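Long-range contacts in carboxynorspermidine decarboxylase (Campylobacter jejuni subsp. jejuni 81116, PDB 3N29), which probably removes the carboxyl group of carboxynorspermidine to give norspermidine, using pyridoxal 5'-phosphate as cofactor: residues 325-330 with 352-357; 40-45 with 280-285. All coordinates share one frame; numbering follows the deposited sequence.

Contact 1 of 2, residues 325-330 with 352-357; sequences ATRENE and GDVMGE
Ala325, on strand 321-325, pairs with Glu357 on strand 354-360 as a hydrogen-bonded antiparallel pair in the C-terminal sheet domain of this decarboxylase. The two bonds of the pair are unequal: Glu357 N reaches Ala325 O at 2.8 Å and almost straight, at 177°, while Ala325 N to Glu357 O is longer, 3.3 Å. Glu357 runs out extended past Ala325 CB, and its OE1 makes a salt bridge with Lys293. A type I turn runs from Thr326 to Asn329, and Thr326 OG1 accepts a hydrogen bond from Glu330 N within the loop. A water joins Arg327 N to Met355 O where the two backbones have drawn apart. In one of its two conformers, with CG anti to the backbone N (chi1 173°) and the chain extended as far as NE, the Arg327 side chain crosses Val354 at a slant and reaches Gly352, its CG 4.0 Å from Val354 CB and its CD 3.2 Å from Val354 O. Glu328 comes back to the guanidinium edge of this conformer, where its OE2 forms a salt bridge with Arg327 NH1 and helps fix the group's rotation. From that same flat group, Arg327 NE meets a lone pair of Gly352 O at 2.8 Å, in the carbonyl plane.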
loop_
_atom_site.group_PDB
_atom_site.type_symbol
_atom_site.label_atom_id
_atom_site.label_comp_id
_atom_site.label_asym_id
_atom_site.label_seq_id
_atom_site.Cartn_x
_atom_site.Cartn_y
_atom_site.Cartn_z
ATOM N N ALA A 325 8.163 -19.512 11.765
ATOM C CA ALA A 325 7.753 -18.407 12.619
ATOM C C ALA A 325 7.381 -17.266 11.729
ATOM O O ALA A 325 7.964 -17.099 10.642
ATOM C CB ALA A 325 8.844 -17.974 13.583
ATOM N N THR A 326 6.420 -16.492 12.208
ATOM C CA THR A 326 6.022 -15.251 11.536
ATOM C C THR A 326 6.901 -14.084 11.834
ATOM O O THR A 326 7.705 -14.044 12.800
ATOM C CB THR A 326 4.538 -14.901 11.909
ATOM O OG1 THR A 326 4.494 -14.371 13.217
ATOM C CG2 THR A 326 3.548 -16.117 11.811
ATOM N N ARG A 327 6.788 -13.048 10.993
ATOM C CA ARG A 327 7.438 -11.750 11.245
ATOM C C ARG A 327 7.118 -11.212 12.603
ATOM O O ARG A 327 7.954 -10.513 13.215
ATOM C CB ARG A 327 6.908 -10.736 10.191
ATOM C CG ARG A 327 7.293 -9.278 10.325
ATOM C CD ARG A 327 6.548 -8.452 9.292
ATOM N NE ARG A 327 6.588 -6.998 9.529
ATOM C CZ ARG A 327 5.643 -6.312 10.135
ATOM N NH1 ARG A 327 4.593 -6.914 10.643
ATOM N NH2 ARG A 327 5.755 -5.032 10.256
ATOM N N GLU A 328 5.905 -11.509 13.094
ATOM C CA GLU A 328 5.490 -11.039 14.425
ATOM C C GLU A 328 5.956 -11.984 15.569
ATOM O O GLU A 328 5.499 -11.859 16.713
ATOM C CB GLU A 328 3.961 -10.817 14.488
ATOM C CG GLU A 328 3.345 -9.852 13.329
ATOM C CD GLU A 328 3.292 -10.435 11.831
ATOM O OE1 GLU A 328 3.166 -11.665 11.553
ATOM O OE2 GLU A 328 3.412 -9.595 10.902
ATOM N N ASN A 329 6.869 -12.899 15.250
ATOM C CA ASN A 329 7.453 -13.852 16.227
ATOM C C ASN A 329 6.533 -14.912 16.771
ATOM O O ASN A 329 6.767 -15.431 17.851
ATOM C CB ASN A 329 8.165 -13.137 17.382
ATOM C CG ASN A 329 9.300 -12.276 16.888
ATOM O OD1 ASN A 329 10.155 -12.741 16.146
ATOM N ND2 ASN A 329 9.300 -11.025 17.261
ATOM N N GLU A 330 5.487 -15.227 16.046
ATOM C CA GLU A 330 4.633 -16.310 16.433
ATOM C C GLU A 330 5.270 -17.625 15.967
ATOM O O GLU A 330 5.535 -17.814 14.782
ATOM C CB GLU A 330 3.254 -16.167 15.810
ATOM C CG GLU A 330 2.278 -17.081 16.438
ATOM C CD GLU A 330 0.964 -17.254 15.667
ATOM O OE1 GLU A 330 0.679 -16.420 14.780
ATOM O OE2 GLU A 330 0.239 -18.269 15.967
ATOM N N GLY A 352 11.194 -3.629 9.553
ATOM C CA GLY A 352 10.117 -4.667 9.572
ATOM C C GLY A 352 9.800 -5.336 8.256
ATOM O O GLY A 352 8.772 -6.025 8.116
ATOM N N ASP A 353 10.631 -5.111 7.258
ATOM C CA ASP A 353 10.395 -5.761 5.920
ATOM C C ASP A 353 10.966 -7.153 5.988
ATOM O O ASP A 353 12.027 -7.427 5.450
ATOM C CB ASP A 353 11.024 -4.957 4.786
ATOM C CG ASP A 353 10.467 -5.331 3.368
ATOM O OD1 ASP A 353 9.777 -6.356 3.279
ATOM O OD2 ASP A 353 10.783 -4.611 2.359
ATOM N N VAL A 354 10.197 -8.028 6.645
ATOM C CA VAL A 354 10.557 -9.399 6.948
ATOM C C VAL A 354 9.314 -10.247 6.528
ATOM O O VAL A 354 8.172 -9.976 6.958
ATOM C CB VAL A 354 10.841 -9.553 8.471
ATOM C CG1 VAL A 354 10.934 -11.037 8.912
ATOM C CG2 VAL A 354 12.095 -8.688 8.851
ATOM N N MET A 355 9.546 -11.315 5.775
ATOM C CA MET A 355 8.444 -12.187 5.399
ATOM C C MET A 355 8.108 -13.252 6.463
ATOM O O MET A 355 6.947 -13.686 6.561
ATOM C CB MET A 355 8.717 -12.857 4.074
ATOM C CG MET A 355 8.740 -11.931 2.852
ATOM S SD MET A 355 10.196 -10.685 2.762
ATOM C CE MET A 355 10.007 -10.151 0.949
ATOM N N GLY A 356 9.126 -13.692 7.218
ATOM C CA GLY A 356 9.009 -14.744 8.203
ATOM C C GLY A 356 10.252 -15.611 8.239
ATOM O O GLY A 356 11.242 -15.315 7.550
ATOM N N GLU A 357 10.254 -16.664 9.083
ATOM C CA GLU A 357 11.359 -17.588 9.192
ATOM C C GLU A 357 10.908 -18.920 8.596
ATOM O O GLU A 357 9.805 -19.374 8.917
ATOM C CB GLU A 357 11.711 -17.827 10.670
ATOM C CG GLU A 357 12.973 -18.548 10.822
ATOM C CD GLU A 357 13.272 -18.952 12.293
ATOM O OE1 GLU A 357 14.174 -19.830 12.504
ATOM O OE2 GLU A 357 12.570 -18.439 13.196
HETATM O O HOH W 1 5.241 -13.463 8.712
#

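Contact 2 of 2, residues 40-45 with 280-285; sequences EKIQTP and NLVASV
Thr44 and Ser284 meet hydroxyl to hydroxyl, OG1 to OG at 2.7 Å, on the close side of this contact. Thr44 OG1 sits between its own backbone N and carbonyl carbon (chi1 51°), which points it at the strand and leaves CG2 to lie 4.1 Å from Val282 CG1. Asp299 bonds both segments, OD2 with Thr44 OG1 and OD1 with Ser284 N. Next along, Pro45 follows a cis peptide bond and brings its CA within 3.1 Å of Val282 O in a CA-H...O contact. Here the incoming chain passes into strand 46-50, which pairs antiparallel with strand 279-290 in the mixed sheet of the C-terminal domain, so the segment 40-45 is the lead-in to a sheet strand. From 42 to 45 the chain runs nearly crosswise, 105° from the direction of 281 to 284. Pro45 CB also touches Leu281 CD1, at 4.3 Å. Towards the chain start the fit slackens: Ile42 keeps one apolar touch, CD1 to Val282 CG1 at 4.2 Å, and also rests on Ile48. Gln43 points away from the strand; its side chain packs on Lys122 of the second subunit, while the exposed side chains of Glu40 and Lys41 stay clear of 280-285.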
loop_
_atom_site.group_PDB
_atom_site.type_symbol
_atom_site.label_atom_id
_atom_site.label_comp_id
_atom_site.label_asym_id
_atom_site.label_seq_id
_atom_site.Cartn_x
_atom_site.Cartn_y
_atom_site.Cartn_z
ATOM N N GLU A 40 14.140 -19.890 -14.380
ATOM C CA GLU A 40 15.597 -19.461 -14.352
ATOM C C GLU A 40 16.073 -18.175 -15.075
ATOM O O GLU A 40 16.910 -17.456 -14.509
ATOM C CB GLU A 40 16.569 -20.619 -14.759
ATOM C CG GLU A 40 18.074 -20.177 -15.204
ATOM C CD GLU A 40 18.983 -19.673 -14.030
ATOM O OE1 GLU A 40 19.424 -20.515 -13.212
ATOM O OE2 GLU A 40 19.268 -18.444 -13.928
ATOM N N LYS A 41 15.652 -17.885 -16.309
ATOM C CA LYS A 41 16.242 -16.711 -17.030
ATOM C C LYS A 41 15.568 -15.350 -16.706
ATOM O O LYS A 41 16.021 -14.299 -17.181
ATOM C CB LYS A 41 16.295 -16.912 -18.583
ATOM C CG LYS A 41 17.731 -16.979 -19.255
ATOM C CD LYS A 41 17.810 -16.092 -20.579
ATOM C CE LYS A 41 19.107 -16.265 -21.457
ATOM N NZ LYS A 41 18.903 -15.858 -22.944
ATOM N N ILE A 42 14.520 -15.362 -15.885
ATOM C CA ILE A 42 13.716 -14.155 -15.686
ATOM C C ILE A 42 14.381 -13.048 -14.869
ATOM O O ILE A 42 15.207 -13.297 -14.069
ATOM C CB ILE A 42 12.322 -14.484 -15.146
ATOM C CG1 ILE A 42 12.369 -15.035 -13.741
ATOM C CG2 ILE A 42 11.615 -15.527 -16.063
ATOM C CD1 ILE A 42 11.094 -14.824 -13.019
ATOM N N GLN A 43 14.058 -11.811 -15.189
ATOM C CA GLN A 43 14.386 -10.688 -14.347
ATOM C C GLN A 43 13.448 -10.923 -13.129
ATOM O O GLN A 43 12.241 -11.208 -13.309
ATOM C CB GLN A 43 13.988 -9.382 -15.060
ATOM C CG GLN A 43 14.799 -8.027 -14.823
ATOM C CD GLN A 43 14.474 -7.236 -13.523
ATOM O OE1 GLN A 43 13.307 -6.837 -13.242
ATOM N NE2 GLN A 43 15.548 -6.941 -12.748
ATOM N N THR A 44 13.979 -10.762 -11.923
ATOM C CA THR A 44 13.135 -10.831 -10.711
ATOM C C THR A 44 13.132 -9.456 -10.131
ATOM O O THR A 44 14.040 -8.694 -10.381
ATOM C CB THR A 44 13.672 -11.848 -9.658
ATOM O OG1 THR A 44 15.064 -11.563 -9.422
ATOM C CG2 THR A 44 13.478 -13.287 -10.175
ATOM N N PRO A 45 12.087 -9.099 -9.406
ATOM C CA PRO A 45 10.978 -9.979 -9.110
ATOM C C PRO A 45 9.900 -9.977 -10.159
ATOM O O PRO A 45 9.872 -9.064 -11.058
ATOM C CB PRO A 45 10.423 -9.405 -7.793
ATOM C CG PRO A 45 10.731 -7.919 -7.927
ATOM C CD PRO A 45 12.022 -7.842 -8.664
ATOM N N ASN A 280 2.344 -17.082 -8.510
ATOM C CA ASN A 280 3.304 -16.789 -7.475
ATOM C C ASN A 280 4.120 -15.550 -7.696
ATOM O O ASN A 280 4.184 -15.087 -8.761
ATOM C CB ASN A 280 4.224 -17.990 -7.283
ATOM C CG ASN A 280 3.463 -19.285 -7.198
ATOM O OD1 ASN A 280 2.490 -19.368 -6.532
ATOM N ND2 ASN A 280 3.930 -20.282 -7.874
ATOM N N LEU A 281 4.717 -15.019 -6.641
ATOM C CA LEU A 281 5.644 -14.005 -6.779
ATOM C C LEU A 281 7.054 -14.571 -6.621
ATOM O O LEU A 281 7.377 -15.173 -5.568
ATOM C CB LEU A 281 5.356 -12.917 -5.748
ATOM C CG LEU A 281 6.390 -11.827 -5.488
ATOM C CD1 LEU A 281 6.627 -11.009 -6.712
ATOM C CD2 LEU A 281 6.001 -10.935 -4.233
ATOM N N VAL A 282 7.916 -14.373 -7.644
ATOM C CA VAL A 282 9.215 -14.962 -7.720
ATOM C C VAL A 282 10.264 -13.919 -7.486
ATOM O O VAL A 282 10.214 -12.856 -8.121
ATOM C CB VAL A 282 9.447 -15.644 -9.105
ATOM C CG1 VAL A 282 10.863 -16.290 -9.062
ATOM C CG2 VAL A 282 8.318 -16.650 -9.338
ATOM N N ALA A 283 11.185 -14.157 -6.572
ATOM C CA ALA A 283 12.182 -13.160 -6.193
ATOM C C ALA A 283 13.494 -13.877 -6.152
ATOM O O ALA A 283 13.528 -15.130 -6.153
ATOM C CB ALA A 283 11.815 -12.610 -4.787
ATOM N N SER A 284 14.584 -13.146 -6.151
ATOM C CA SER A 284 15.883 -13.738 -5.980
ATOM C C SER A 284 16.504 -13.362 -4.632
ATOM O O SER A 284 16.302 -12.238 -4.157
ATOM C CB SER A 284 16.840 -13.188 -7.099
ATOM O OG SER A 284 16.382 -13.654 -8.400
ATOM N N VAL A 285 17.297 -14.275 -4.100
ATOM C CA VAL A 285 18.297 -13.975 -3.062
ATOM C C VAL A 285 19.411 -13.092 -3.585
ATOM O O VAL A 285 20.223 -13.532 -4.363
ATOM C CB VAL A 285 18.823 -15.276 -2.400
ATOM C CG1 VAL A 285 19.778 -14.951 -1.214
ATOM C CG2 VAL A 285 17.614 -16.255 -2.017
#

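In the fold
Both contacts belong to the same mixed sheet, apart from the eight-stranded parallel barrel, and their centres lie 21 Å apart, with nearest atoms about 6 Å from each other. Contact 2 comes first along the chain, and its two segments are separated in sequence by all eight barrel strands: the N-terminal one leads into strand 46-50 and meets strand 279-290. Contact 1 follows later and is local, joining strand 321-325 and its following loop to strand 354-360. Strands 294-298 and 340-345 lie between them in the sheet pairing. The sheet domain is thus built from both ends of the chain, and Gly352 in contact 1 lies about 11 Å from a bound pyridoxal phosphate, too far to touch it.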